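Local coordinates for protein endoglucanase (Uncultured bacterium, PDB 3X17) that probably hydrolyses internal beta-1,4-glucosidic bonds of cellulose, as an endoglucanase of glycoside hydrolase family 9, at residues I270-T275 with R334-D339; Q306-L311 with W342-L347; V243-A248 with L318-E323. All coordinates share one frame; numbering follows the deposited sequence.

All three contacts are buried and belong to the family 9 catalytic domain. Contacts 1 and 2 share helix 337-351: contact 1 takes its N-terminal end, beside a calcium ion, and contact 2 its next turns, where the chemistry turns wholly apolar. Contact 3 lies on the strand next to that of contact 1 in one sheet and reaches contact 1 through two probable hydrogen bonds, D274 OD2 with H245 ND1 and T275 OG1 with V243 N. Contact 1 works through a hydroxyl-carboxylate bond and metal ligands, contact 2 through an indole against small side chains, contact 3 through one aromatic pair. Contacts 2 and 3 do not touch; contact 1 lies against both.

Contact 1. Residues I270-T275 with R334-D339; sequences ITTQDT and RDDADD. With CA (calcium ion), chain E.
A polar contact between two helix starts, T272 and Q273 against D336 and D339, sits beside a calcium site in the catalytic domain. T272 OG1 donates to D336 OD2 at 2.7 Å, meeting the lone pair that faces away from the other carboxylate oxygen. Both groups are turned inward by their first torsions: T272 OG1 (chi1 49°) and D336 CG (chi1 73°) each lie between the backbone N and the carbonyl carbon. The same D336 OD2 takes a salt bridge from R340, so one oxygen is gripped by a hydroxyl and a guanidinium. An alanine in place of D336 would probably leave the T272 hydroxyl without this acceptor and the R340 charge without its mate.

Next to this bond the Q273 methylene does the touching, its CB lying 3.6 Å from D339 OD2. D339 OD2 is also a calcium ligand, 2.2 Å from the ion, while D339 OD1 pairs with K277, so the carboxylate is held at both ends. D335 O and D338 OD1 also bind the calcium, as does a water, and D333 and V377 complete the site. D335 has a second task: its OD1 accepts from A337 N at 3.0 Å, capping the start of helix 337-351 from above the carboxylate plane. The metal ligands on either side of D336 in the chain probably help to hold the turn that carries it.

Strand 265-271 runs straight into helix 272-288 here, and that helix start lies between helix 337-351 and strand 243-249, with helix 294-312 packed against T272 and T275.

Contact 2. Residues Q306-L311 with W342-L347; sequences QAWRFL and WAAVEL
Helix segments 306-311 and 342-347 run roughly antiparallel, their directions 138° apart, and their axes come no closer than 11.3 Å. A separation that wide is bridged by one large side chain. W308 reaches across with CG anti to its backbone N (chi1 -174°), which sends the six-membered end of the indole to the opposite helix. There CZ3 meets A343 CB at 4.1 Å, the methyl sitting at the ring edge and near its plane. One step along the rim, W308 CH2 touches A344 CB at 3.9 Å, while CZ3 also comes within 3.8 Å of A344 N. The two alanines therefore present a low surface on which the indole rim can rest close to the backbone.

At the root of the same side chain, L347 reaches back one turn further along its helix. Its CD1 lies 3.8 Å from W308 CB, and the two side chains pass at a slant, so W308 is met at both its root and its far rim. The touching residues are all buried and the interaction is purely apolar. Y356 and Y359 of helix 354-366 each make an edge-to-face pair with W308, setting the indole among aromatic rings as well as alanine methyls.

Consecutive helices running roughly antiparallel, packed by hydrophobic side chains, are the building principle of the (alpha/alpha)6 barrel, the fold of this family 9 catalytic domain, and helices 294-312 and 337-351 meet here in that manner.

Contact 3. Residues V243-A248 with L318-E323; sequences VYHKLA and LDYPAE
The rings of H245 and Y320 meet edge to face: the tyrosine edge points at a face of the imidazole, with the planes at 61° and the centroids 5.1 Å apart. The leading atom is Y320 CE1, which sits 3.5 Å from H245 CE1 and 3.6 Å from H245 NE2, over the rim of the imidazole and not its middle. Y320 CD1 follows at 3.8 Å from H245 NE2. With its CG anti to the backbone N (chi1 174°), H245 extends its ring from strand 243-249 toward the loop that carries Y320. This T-shaped stack joins a strand of the small mixed sheet in the catalytic domain to the long connection between helices 294-312 and 337-351, the same connection that goes on to supply calcium ligands.

Polar partners on both nitrogens fix the rotation of the imidazole: H245 ND1 is hydrogen-bonded to D274 at the start of helix 272-288 and NE2 to the backbone oxygen of P330. The Y320 hydroxyl in turn bonds to D333 O and to Q273 NE2, which holds the far end of the tyrosine in place and ties it to D333, a calcium-binding residue; the Y320 side chain lies about 7 Å from the ion.

Contact 1. Residues I270-T275 with R334-D339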
ATOM      1  N   ILE A 270      13.683  21.296   3.631  1.00 34.20           N
ATOM      2  CA  ILE A 270      12.922  20.656   4.690  1.00 33.27           C
ATOM      3  C   ILE A 270      11.439  21.044   4.654  1.00 36.48           C
ATOM      4  O   ILE A 270      11.059  22.112   4.157  1.00 33.51           O
ATOM      5  CB  ILE A 270      13.479  20.952   6.078  1.00 32.67           C
ATOM      6  CG1 ILE A 270      13.412  22.451   6.384  1.00 32.26           C
ATOM      7  CG2 ILE A 270      14.916  20.429   6.215  1.00 30.29           C
ATOM      8  CD1 ILE A 270      12.366  22.858   7.438  1.00 36.87           C
ATOM      9  N   THR A 271      10.654  20.250   5.381  1.00 37.04           N
ATOM     10  CA  THR A 271       9.236  20.448   5.527  1.00 35.86           C
ATOM     11  C   THR A 271       8.902  19.947   6.938  1.00 37.88           C
ATOM     12  O   THR A 271       9.554  19.020   7.439  1.00 37.62           O
ATOM     13  CB  THR A 271       8.564  19.568   4.482  1.00 37.37           C
ATOM     14  OG1 THR A 271       8.109  20.355   3.370  1.00 39.07           O
ATOM     15  CG2 THR A 271       7.522  18.724   5.056  1.00 26.71           C
ATOM     16  N   THR A 272       7.957  20.605   7.612  1.00 35.61           N
ATOM     17  CA  THR A 272       7.506  20.151   8.927  1.00 34.72           C
ATOM     18  C   THR A 272       6.673  18.871   8.877  1.00 33.94           C
ATOM     19  O   THR A 272       6.810  18.048   9.762  1.00 34.83           O
ATOM     20  CB  THR A 272       6.732  21.248   9.694  1.00 32.55           C
ATOM     21  OG1 THR A 272       5.736  21.815   8.831  1.00 35.31           O
ATOM     22  CG2 THR A 272       7.691  22.347  10.131  1.00 33.59           C
ATOM     23  N   GLN A 273       5.824  18.686   7.855  1.00 32.90           N
ATOM     24  CA  GLN A 273       5.131  17.387   7.697  1.00 33.78           C
ATOM     25  C   GLN A 273       6.089  16.202   7.572  1.00 31.02           C
ATOM     26  O   GLN A 273       5.863  15.151   8.161  1.00 30.16           O
ATOM     27  CB  GLN A 273       4.078  17.391   6.561  1.00 32.29           C
ATOM     28  CG  GLN A 273       4.611  17.674   5.159  1.00 33.14           C
ATOM     29  CD  GLN A 273       4.861  16.410   4.341  1.00 37.93           C
ATOM     30  OE1 GLN A 273       4.770  15.284   4.858  1.00 35.50           O
ATOM     31  NE2 GLN A 273       5.225  16.589   3.066  1.00 30.88           N
ATOM     32  N   ASP A 274       7.152  16.369   6.791  1.00 31.13           N
ATOM     33  CA  ASP A 274       8.153  15.329   6.661  1.00 30.00           C
ATOM     34  C   ASP A 274       8.846  15.112   7.995  1.00 31.17           C
ATOM     35  O   ASP A 274       9.159  13.971   8.359  1.00 31.89           O
ATOM     36  CB  ASP A 274       9.184  15.651   5.564  1.00 29.77           C
ATOM     37  CG  ASP A 274       8.608  15.519   4.153  1.00 33.61           C
ATOM     38  OD1 ASP A 274       8.057  14.440   3.835  1.00 32.75           O
ATOM     39  OD2 ASP A 274       8.751  16.481   3.345  1.00 33.93           O
ATOM     40  N   THR A 275       9.148  16.204   8.695  1.00 30.78           N
ATOM     41  CA  THR A 275       9.847  16.103   9.958  1.00 30.90           C
ATOM     42  C   THR A 275       8.992  15.285  10.968  1.00 32.30           C
ATOM     43  O   THR A 275       9.477  14.349  11.632  1.00 30.80           O
ATOM     44  CB  THR A 275      10.177  17.526  10.490  1.00 32.09           C
ATOM     45  OG1 THR A 275      11.023  18.212   9.549  1.00 31.85           O
ATOM     46  CG2 THR A 275      10.867  17.460  11.825  1.00 30.09           C
ATOM     47  N   ARG A 334      -0.109  19.745   2.297  1.00 34.45           N
ATOM     48  CA  ARG A 334      -0.200  21.167   2.667  1.00 38.49           C
ATOM     49  C   ARG A 334      -0.761  21.436   4.077  1.00 37.88           C
ATOM     50  O   ARG A 334      -1.075  22.580   4.420  1.00 39.09           O
ATOM     51  CB  ARG A 334      -0.909  21.975   1.554  1.00 38.56           C
ATOM     52  CG  ARG A 334      -0.215  21.721   0.200  1.00 47.56           C
ATOM     53  CD  ARG A 334      -0.509  22.707  -0.914  1.00 53.20           C
ATOM     54  NE  ARG A 334       0.589  23.663  -1.056  1.00 56.73           N
ATOM     55  CZ  ARG A 334       1.389  23.770  -2.108  1.00 50.90           C
ATOM     56  NH1 ARG A 334       1.246  22.984  -3.164  1.00 52.94           N
ATOM     57  NH2 ARG A 334       2.359  24.669  -2.086  1.00 58.61           N
ATOM     58  N   ASP A 335      -0.727  20.411   4.932  1.00 36.81           N
ATOM     59  CA  ASP A 335      -1.110  20.565   6.345  1.00 37.95           C
ATOM     60  C   ASP A 335      -0.358  19.569   7.224  1.00 36.06           C
ATOM     61  O   ASP A 335      -0.419  18.355   6.986  1.00 39.06           O
ATOM     62  CB  ASP A 335      -2.634  20.384   6.481  1.00 39.19           C
ATOM     63  CG  ASP A 335      -3.145  20.584   7.911  1.00 44.48           C
ATOM     64  OD1 ASP A 335      -2.352  20.867   8.824  1.00 52.17           O
ATOM     65  OD2 ASP A 335      -4.364  20.410   8.130  1.00 54.21           O
ATOM     66  N   ASP A 336       0.316  20.061   8.257  1.00 33.20           N
ATOM     67  CA  ASP A 336       1.151  19.214   9.093  1.00 33.68           C
ATOM     68  C   ASP A 336       0.519  18.780  10.420  1.00 34.99           C
ATOM     69  O   ASP A 336       1.176  18.140  11.254  1.00 34.71           O
ATOM     70  CB  ASP A 336       2.527  19.859   9.322  1.00 35.55           C
ATOM     71  CG  ASP A 336       2.489  21.047  10.284  1.00 39.25           C
ATOM     72  OD1 ASP A 336       1.435  21.281  10.912  1.00 45.78           O
ATOM     73  OD2 ASP A 336       3.548  21.700  10.475  1.00 43.79           O
ATOM     74  N   ALA A 337      -0.727  19.182  10.660  1.00 32.97           N
ATOM     75  CA  ALA A 337      -1.347  18.926  11.986  1.00 32.65           C
ATOM     76  C   ALA A 337      -1.651  17.435  12.193  1.00 31.15           C
ATOM     77  O   ALA A 337      -1.455  16.901  13.291  1.00 33.21           O
ATOM     78  CB  ALA A 337      -2.661  19.788  12.175  1.00 31.27           C
ATOM     79  N   ASP A 338      -2.101  16.764  11.136  1.00 28.65           N
ATOM     80  CA  ASP A 338      -2.343  15.345  11.222  1.00 32.55           C
ATOM     81  C   ASP A 338      -1.056  14.555  11.383  1.00 34.09           C
ATOM     82  O   ASP A 338      -1.021  13.558  12.116  1.00 35.48           O
ATOM     83  CB  ASP A 338      -3.226  14.817  10.070  1.00 31.20           C
ATOM     84  CG  ASP A 338      -2.732  15.229   8.702  1.00 36.35           C
ATOM     85  OD1 ASP A 338      -1.527  15.529   8.553  1.00 31.20           O
ATOM     86  OD2 ASP A 338      -3.559  15.243   7.761  1.00 32.65           O
ATOM     87  N   ASP A 339      -0.001  15.012  10.711  1.00 34.32           N
ATOM     88  CA  ASP A 339       1.351  14.465  10.910  1.00 34.09           C
ATOM     89  C   ASP A 339       1.922  14.726  12.310  1.00 34.95           C
ATOM     90  O   ASP A 339       2.486  13.814  12.929  1.00 33.66           O
ATOM     91  CB  ASP A 339       2.293  15.005   9.819  1.00 32.08           C
ATOM     92  CG  ASP A 339       1.660  14.936   8.441  1.00 30.60           C
ATOM     93  OD1 ASP A 339       1.690  13.855   7.847  1.00 32.27           O
ATOM     94  OD2 ASP A 339       1.128  15.952   7.939  1.00 32.22           O
TER
HETATM   95 CA    CA E 603      -0.538  16.173   6.446  1.00 33.60          CA
HETATM   96  O   HOH W   1      -2.933  16.716   6.040  1.00 30.43           O

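Contact 2. Residues Q306-L311 with W342-L347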
ATOM      1  N   GLN A 306      14.613  14.543  18.500  1.00 33.35           N
ATOM      2  CA  GLN A 306      15.275  15.754  18.018  1.00 31.80           C
ATOM      3  C   GLN A 306      14.364  16.443  16.992  1.00 31.12           C
ATOM      4  O   GLN A 306      14.174  17.647  17.027  1.00 30.86           O
ATOM      5  CB  GLN A 306      16.637  15.371  17.403  1.00 33.39           C
ATOM      6  CG  GLN A 306      17.478  16.524  16.853  1.00 33.78           C
ATOM      7  CD  GLN A 306      17.714  17.620  17.884  1.00 43.52           C
ATOM      8  OE1 GLN A 306      18.127  17.346  19.016  1.00 43.31           O
ATOM      9  NE2 GLN A 306      17.378  18.861  17.522  1.00 45.12           N
ATOM     10  N   ALA A 307      13.769  15.651  16.111  1.00 32.45           N
ATOM     11  CA  ALA A 307      12.726  16.115  15.221  1.00 32.71           C
ATOM     12  C   ALA A 307      11.554  16.787  15.945  1.00 33.94           C
ATOM     13  O   ALA A 307      11.042  17.804  15.497  1.00 33.13           O
ATOM     14  CB  ALA A 307      12.223  14.964  14.375  1.00 33.71           C
ATOM     15  N   TRP A 308      11.084  16.195  17.034  1.00 34.19           N
ATOM     16  CA  TRP A 308      10.039  16.848  17.793  1.00 33.61           C
ATOM     17  C   TRP A 308      10.521  18.170  18.418  1.00 34.93           C
ATOM     18  O   TRP A 308       9.737  19.096  18.560  1.00 35.03           O
ATOM     19  CB  TRP A 308       9.469  15.945  18.884  1.00 33.04           C
ATOM     20  CG  TRP A 308       8.291  16.594  19.560  1.00 33.16           C
ATOM     21  CD1 TRP A 308       8.300  17.326  20.709  1.00 29.27           C
ATOM     22  CD2 TRP A 308       6.958  16.663  19.047  1.00 32.03           C
ATOM     23  NE1 TRP A 308       7.048  17.796  20.975  1.00 34.10           N
ATOM     24  CE2 TRP A 308       6.203  17.421  19.961  1.00 34.09           C
ATOM     25  CE3 TRP A 308       6.313  16.096  17.934  1.00 33.93           C
ATOM     26  CZ2 TRP A 308       4.830  17.638  19.801  1.00 37.77           C
ATOM     27  CZ3 TRP A 308       4.947  16.324  17.764  1.00 37.81           C
ATOM     28  CH2 TRP A 308       4.230  17.114  18.678  1.00 37.58           C
ATOM     29  N   ARG A 309      11.791  18.254  18.812  1.00 34.69           N
ATOM     30  CA  ARG A 309      12.318  19.518  19.348  1.00 36.66           C
ATOM     31  C   ARG A 309      12.235  20.610  18.280  1.00 36.50           C
ATOM     32  O   ARG A 309      11.737  21.719  18.522  1.00 35.55           O
ATOM     33  CB  ARG A 309      13.768  19.354  19.787  1.00 35.35           C
ATOM     34  CG  ARG A 309      13.935  19.081  21.265  1.00 39.46           C
ATOM     35  CD  ARG A 309      15.331  18.543  21.570  1.00 42.92           C
ATOM     36  NE  ARG A 309      15.181  17.253  22.234  1.00 51.61           N
ATOM     37  CZ  ARG A 309      15.892  16.166  21.970  1.00 49.95           C
ATOM     38  NH1 ARG A 309      16.922  16.215  21.141  1.00 40.62           N
ATOM     39  NH2 ARG A 309      15.623  15.045  22.626  1.00 59.39           N
ATOM     40  N   PHE A 310      12.634  20.254  17.066  1.00 36.48           N
ATOM     41  CA  PHE A 310      12.436  21.152  15.938  1.00 35.79           C
ATOM     42  C   PHE A 310      10.976  21.569  15.757  1.00 36.67           C
ATOM     43  O   PHE A 310      10.697  22.750  15.598  1.00 35.96           O
ATOM     44  CB  PHE A 310      12.980  20.569  14.637  1.00 33.89           C
ATOM     45  CG  PHE A 310      12.896  21.522  13.488  1.00 35.37           C
ATOM     46  CD1 PHE A 310      13.909  22.463  13.273  1.00 34.06           C
ATOM     47  CD2 PHE A 310      11.779  21.536  12.665  1.00 31.07           C
ATOM     48  CE1 PHE A 310      13.802  23.392  12.248  1.00 35.53           C
ATOM     49  CE2 PHE A 310      11.688  22.435  11.610  1.00 32.08           C
ATOM     50  CZ  PHE A 310      12.693  23.386  11.417  1.00 35.73           C
ATOM     51  N   LEU A 311      10.059  20.601  15.696  1.00 34.00           N
ATOM     52  CA  LEU A 311       8.634  20.930  15.526  1.00 36.21           C
ATOM     53  C   LEU A 311       8.051  21.828  16.627  1.00 35.45           C
ATOM     54  O   LEU A 311       7.184  22.642  16.361  1.00 36.19           O
ATOM     55  CB  LEU A 311       7.772  19.670  15.404  1.00 35.42           C
ATOM     56  CG  LEU A 311       8.032  18.807  14.176  1.00 36.88           C
ATOM     57  CD1 LEU A 311       7.552  17.395  14.459  1.00 36.53           C
ATOM     58  CD2 LEU A 311       7.311  19.437  12.962  1.00 28.42           C
ATOM     59  N   TRP A 342       0.178  12.469  14.824  1.00 34.25           N
ATOM     60  CA  TRP A 342       0.681  11.092  14.728  1.00 31.30           C
ATOM     61  C   TRP A 342       2.035  10.954  15.414  1.00 30.97           C
ATOM     62  O   TRP A 342       2.270  10.028  16.175  1.00 30.81           O
ATOM     63  CB  TRP A 342       0.757  10.665  13.268  1.00 30.16           C
ATOM     64  CG  TRP A 342       1.416   9.339  13.046  1.00 29.88           C
ATOM     65  CD1 TRP A 342       1.252   8.206  13.786  1.00 28.92           C
ATOM     66  CD2 TRP A 342       2.183   8.963  11.900  1.00 30.31           C
ATOM     67  NE1 TRP A 342       1.944   7.161  13.216  1.00 31.34           N
ATOM     68  CE2 TRP A 342       2.524   7.601  12.052  1.00 32.91           C
ATOM     69  CE3 TRP A 342       2.689   9.671  10.799  1.00 25.58           C
ATOM     70  CZ2 TRP A 342       3.400   6.943  11.173  1.00 30.89           C
ATOM     71  CZ3 TRP A 342       3.580   9.027   9.939  1.00 31.72           C
ATOM     72  CH2 TRP A 342       3.902   7.665  10.118  1.00 35.44           C
ATOM     73  N   ALA A 343       2.914  11.918  15.174  1.00 31.16           N
ATOM     74  CA  ALA A 343       4.215  11.917  15.830  1.00 31.95           C
ATOM     75  C   ALA A 343       4.074  12.019  17.349  1.00 31.24           C
ATOM     76  O   ALA A 343       4.718  11.266  18.086  1.00 31.59           O
ATOM     77  CB  ALA A 343       5.109  13.053  15.264  1.00 29.44           C
ATOM     78  N   ALA A 344       3.238  12.946  17.816  1.00 30.82           N
ATOM     79  CA  ALA A 344       2.925  13.028  19.259  1.00 32.61           C
ATOM     80  C   ALA A 344       2.472  11.708  19.886  1.00 30.77           C
ATOM     81  O   ALA A 344       3.003  11.292  20.914  1.00 33.67           O
ATOM     82  CB  ALA A 344       1.919  14.160  19.562  1.00 29.68           C
ATOM     83  N   VAL A 345       1.513  11.041  19.262  1.00 31.57           N
ATOM     84  CA  VAL A 345       1.047   9.733  19.749  1.00 31.04           C
ATOM     85  C   VAL A 345       2.202   8.750  19.873  1.00 29.61           C
ATOM     86  O   VAL A 345       2.416   8.185  20.941  1.00 30.14           O
ATOM     87  CB  VAL A 345      -0.059   9.141  18.825  1.00 30.15           C
ATOM     88  CG1 VAL A 345      -0.351   7.683  19.189  1.00 31.68           C
ATOM     89  CG2 VAL A 345      -1.337   9.985  18.941  1.00 29.23           C
ATOM     90  N   GLU A 346       2.947   8.544  18.783  1.00 29.38           N
ATOM     91  CA  GLU A 346       4.012   7.517  18.769  1.00 30.74           C
ATOM     92  C   GLU A 346       5.126   7.811  19.793  1.00 32.38           C
ATOM     93  O   GLU A 346       5.623   6.914  20.475  1.00 32.69           O
ATOM     94  CB  GLU A 346       4.603   7.360  17.368  1.00 31.26           C
ATOM     95  CG  GLU A 346       3.557   7.078  16.294  1.00 29.25           C
ATOM     96  CD  GLU A 346       2.745   5.797  16.549  1.00 36.39           C
ATOM     97  OE1 GLU A 346       3.063   5.032  17.490  1.00 36.44           O
ATOM     98  OE2 GLU A 346       1.837   5.510  15.746  1.00 32.91           O
ATOM     99  N   LEU A 347       5.487   9.078  19.927  1.00 34.08           N
ATOM    100  CA  LEU A 347       6.466   9.462  20.926  1.00 36.08           C
ATOM    101  C   LEU A 347       5.921   9.256  22.345  1.00 35.85           C
ATOM    102  O   LEU A 347       6.651   8.804  23.227  1.00 36.00           O
ATOM    103  CB  LEU A 347       6.924  10.917  20.715  1.00 35.09           C
ATOM    104  CG  LEU A 347       8.056  11.023  19.669  1.00 34.53           C
ATOM    105  CD1 LEU A 347       8.159  12.430  19.073  1.00 28.27           C
ATOM    106  CD2 LEU A 347       9.368  10.601  20.316  1.00 36.49           C
TER

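Contact 3. Residues V243-A248 with L318-E323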
ATOM      1  N   VAL A 243      13.763  17.552   8.652  1.00 28.43           N
ATOM      2  CA  VAL A 243      13.959  16.475   7.679  1.00 29.91           C
ATOM      3  C   VAL A 243      13.695  16.971   6.258  1.00 30.86           C
ATOM      4  O   VAL A 243      12.688  17.643   6.011  1.00 31.83           O
ATOM      5  CB  VAL A 243      13.071  15.229   7.994  1.00 30.20           C
ATOM      6  CG1 VAL A 243      13.262  14.118   6.937  1.00 27.38           C
ATOM      7  CG2 VAL A 243      13.413  14.684   9.366  1.00 24.65           C
ATOM      8  N   TYR A 244      14.679  16.783   5.373  1.00 31.27           N
ATOM      9  CA  TYR A 244      14.558  17.200   3.972  1.00 30.67           C
ATOM     10  C   TYR A 244      13.443  16.440   3.286  1.00 31.27           C
ATOM     11  O   TYR A 244      13.089  15.325   3.686  1.00 32.26           O
ATOM     12  CB  TYR A 244      15.889  17.003   3.205  1.00 29.69           C
ATOM     13  CG  TYR A 244      17.014  17.868   3.734  1.00 31.92           C
ATOM     14  CD1 TYR A 244      16.971  19.257   3.598  1.00 31.27           C
ATOM     15  CD2 TYR A 244      18.084  17.308   4.434  1.00 30.50           C
ATOM     16  CE1 TYR A 244      17.983  20.062   4.108  1.00 30.11           C
ATOM     17  CE2 TYR A 244      19.106  18.099   4.952  1.00 27.98           C
ATOM     18  CZ  TYR A 244      19.043  19.478   4.797  1.00 32.91           C
ATOM     19  OH  TYR A 244      20.037  20.282   5.329  1.00 32.99           O
ATOM     20  N   HIS A 245      12.900  17.036   2.235  1.00 30.33           N
ATOM     21  CA  HIS A 245      11.631  16.590   1.696  1.00 31.63           C
ATOM     22  C   HIS A 245      11.815  15.413   0.757  1.00 32.23           C
ATOM     23  O   HIS A 245      11.017  14.489   0.742  1.00 33.35           O
ATOM     24  CB  HIS A 245      10.948  17.731   0.959  1.00 30.99           C
ATOM     25  CG  HIS A 245       9.694  17.332   0.255  1.00 32.41           C
ATOM     26  ND1 HIS A 245       8.616  16.770   0.916  1.00 36.53           N
ATOM     27  CD2 HIS A 245       9.278  17.568  -1.013  1.00 31.16           C
ATOM     28  CE1 HIS A 245       7.606  16.645   0.073  1.00 32.97           C
ATOM     29  NE2 HIS A 245       7.995  17.085  -1.113  1.00 31.43           N
ATOM     30  N   LYS A 246      12.847  15.462  -0.060  1.00 28.74           N
ATOM     31  CA  LYS A 246      12.995  14.484  -1.104  1.00 29.30           C
ATOM     32  C   LYS A 246      14.342  14.713  -1.782  1.00 30.64           C
ATOM     33  O   LYS A 246      15.043  15.705  -1.499  1.00 29.74           O
ATOM     34  CB  LYS A 246      11.862  14.626  -2.128  1.00 28.99           C
ATOM     35  CG  LYS A 246      11.915  15.954  -2.920  1.00 28.47           C
ATOM     36  CD  LYS A 246      10.934  15.986  -4.068  1.00 25.31           C
ATOM     37  CE  LYS A 246      10.846  17.410  -4.649  1.00 29.60           C
ATOM     38  NZ  LYS A 246      10.085  17.442  -5.947  1.00 34.23           N
ATOM     39  N   LEU A 247      14.728  13.740  -2.599  1.00 30.97           N
ATOM     40  CA  LEU A 247      16.015  13.728  -3.235  1.00 32.91           C
ATOM     41  C   LEU A 247      15.824  13.256  -4.653  1.00 33.20           C
ATOM     42  O   LEU A 247      15.344  12.148  -4.885  1.00 35.68           O
ATOM     43  CB  LEU A 247      16.958  12.789  -2.494  1.00 30.46           C
ATOM     44  CG  LEU A 247      18.433  12.997  -2.791  1.00 32.77           C
ATOM     45  CD1 LEU A 247      19.250  12.422  -1.617  1.00 32.91           C
ATOM     46  CD2 LEU A 247      18.822  12.363  -4.139  1.00 26.61           C
ATOM     47  N   ALA A 248      16.185  14.083  -5.617  1.00 31.62           N
ATOM     48  CA  ALA A 248      15.925  13.708  -7.008  1.00 35.02           C
ATOM     49  C   ALA A 248      16.768  14.546  -7.957  1.00 33.72           C
ATOM     50  O   ALA A 248      17.384  15.513  -7.532  1.00 31.28           O
ATOM     51  CB  ALA A 248      14.430  13.844  -7.345  1.00 32.23           C
ATOM     52  N   LEU A 318       5.765  24.467   4.849  1.00 34.51           N
ATOM     53  CA  LEU A 318       5.183  23.610   3.867  1.00 34.16           C
ATOM     54  C   LEU A 318       5.296  24.259   2.497  1.00 35.52           C
ATOM     55  O   LEU A 318       4.298  24.461   1.811  1.00 34.87           O
ATOM     56  CB  LEU A 318       3.721  23.323   4.237  1.00 34.58           C
ATOM     57  CG  LEU A 318       3.584  22.591   5.597  1.00 35.32           C
ATOM     58  CD1 LEU A 318       2.166  22.574   6.130  1.00 35.98           C
ATOM     59  CD2 LEU A 318       4.106  21.172   5.506  1.00 30.72           C
ATOM     60  N   ASP A 319       6.520  24.575   2.092  1.00 36.06           N
ATOM     61  CA  ASP A 319       6.746  25.225   0.796  1.00 38.49           C
ATOM     62  C   ASP A 319       7.150  24.226  -0.260  1.00 37.76           C
ATOM     63  O   ASP A 319       8.154  23.509  -0.101  1.00 39.78           O
ATOM     64  CB  ASP A 319       7.852  26.276   0.921  1.00 38.04           C
ATOM     65  CG  ASP A 319       7.518  27.340   1.928  1.00 41.98           C
ATOM     66  OD1 ASP A 319       6.360  27.822   1.922  1.00 44.42           O
ATOM     67  OD2 ASP A 319       8.424  27.717   2.696  1.00 45.02           O
ATOM     68  N   TYR A 320       6.448  24.263  -1.375  1.00 38.22           N
ATOM     69  CA  TYR A 320       6.676  23.333  -2.465  1.00 38.40           C
ATOM     70  C   TYR A 320       6.828  24.098  -3.787  1.00 40.39           C
ATOM     71  O   TYR A 320       5.951  24.047  -4.643  1.00 39.57           O
ATOM     72  CB  TYR A 320       5.537  22.300  -2.555  1.00 39.07           C
ATOM     73  CG  TYR A 320       5.309  21.507  -1.263  1.00 39.79           C
ATOM     74  CD1 TYR A 320       6.133  20.445  -0.917  1.00 37.85           C
ATOM     75  CD2 TYR A 320       4.278  21.841  -0.394  1.00 38.51           C
ATOM     76  CE1 TYR A 320       5.924  19.727   0.262  1.00 44.05           C
ATOM     77  CE2 TYR A 320       4.085  21.164   0.801  1.00 41.32           C
ATOM     78  CZ  TYR A 320       4.871  20.073   1.099  1.00 44.89           C
ATOM     79  OH  TYR A 320       4.659  19.390   2.277  1.00 42.23           O
ATOM     80  N   PRO A 321       7.972  24.777  -3.973  1.00 40.96           N
ATOM     81  CA  PRO A 321       8.093  25.611  -5.169  1.00 42.39           C
ATOM     82  C   PRO A 321       7.877  24.765  -6.420  1.00 44.04           C
ATOM     83  O   PRO A 321       8.408  23.656  -6.526  1.00 44.60           O
ATOM     84  CB  PRO A 321       9.545  26.108  -5.127  1.00 41.11           C
ATOM     85  CG  PRO A 321      10.084  25.736  -3.797  1.00 42.95           C
ATOM     86  CD  PRO A 321       9.243  24.625  -3.246  1.00 40.47           C
ATOM     87  N   ALA A 322       7.102  25.285  -7.359  1.00 43.31           N
ATOM     88  CA  ALA A 322       6.768  24.539  -8.565  1.00 45.02           C
ATOM     89  C   ALA A 322       8.015  24.055  -9.306  1.00 43.19           C
ATOM     90  O   ALA A 322       7.996  23.014  -9.974  1.00 43.42           O
ATOM     91  CB  ALA A 322       5.856  25.403  -9.507  1.00 45.19           C
ATOM     92  N   GLU A 323       9.104  24.794  -9.182  1.00 43.89           N
ATOM     93  CA  GLU A 323      10.333  24.405  -9.875  1.00 46.63           C
ATOM     94  C   GLU A 323      11.067  23.207  -9.254  1.00 45.18           C
ATOM     95  O   GLU A 323      11.884  22.570  -9.908  1.00 45.73           O
ATOM     96  CB  GLU A 323      11.280  25.594 -10.063  1.00 46.51           C
ATOM     97  CG  GLU A 323      11.898  26.116  -8.780  1.00 56.00           C
ATOM     98  CD  GLU A 323      11.070  27.227  -8.129  1.00 59.83           C
ATOM     99  OE1 GLU A 323       9.953  27.519  -8.618  1.00 61.44           O
ATOM    100  OE2 GLU A 323      11.530  27.780  -7.103  1.00 60.18           O
TER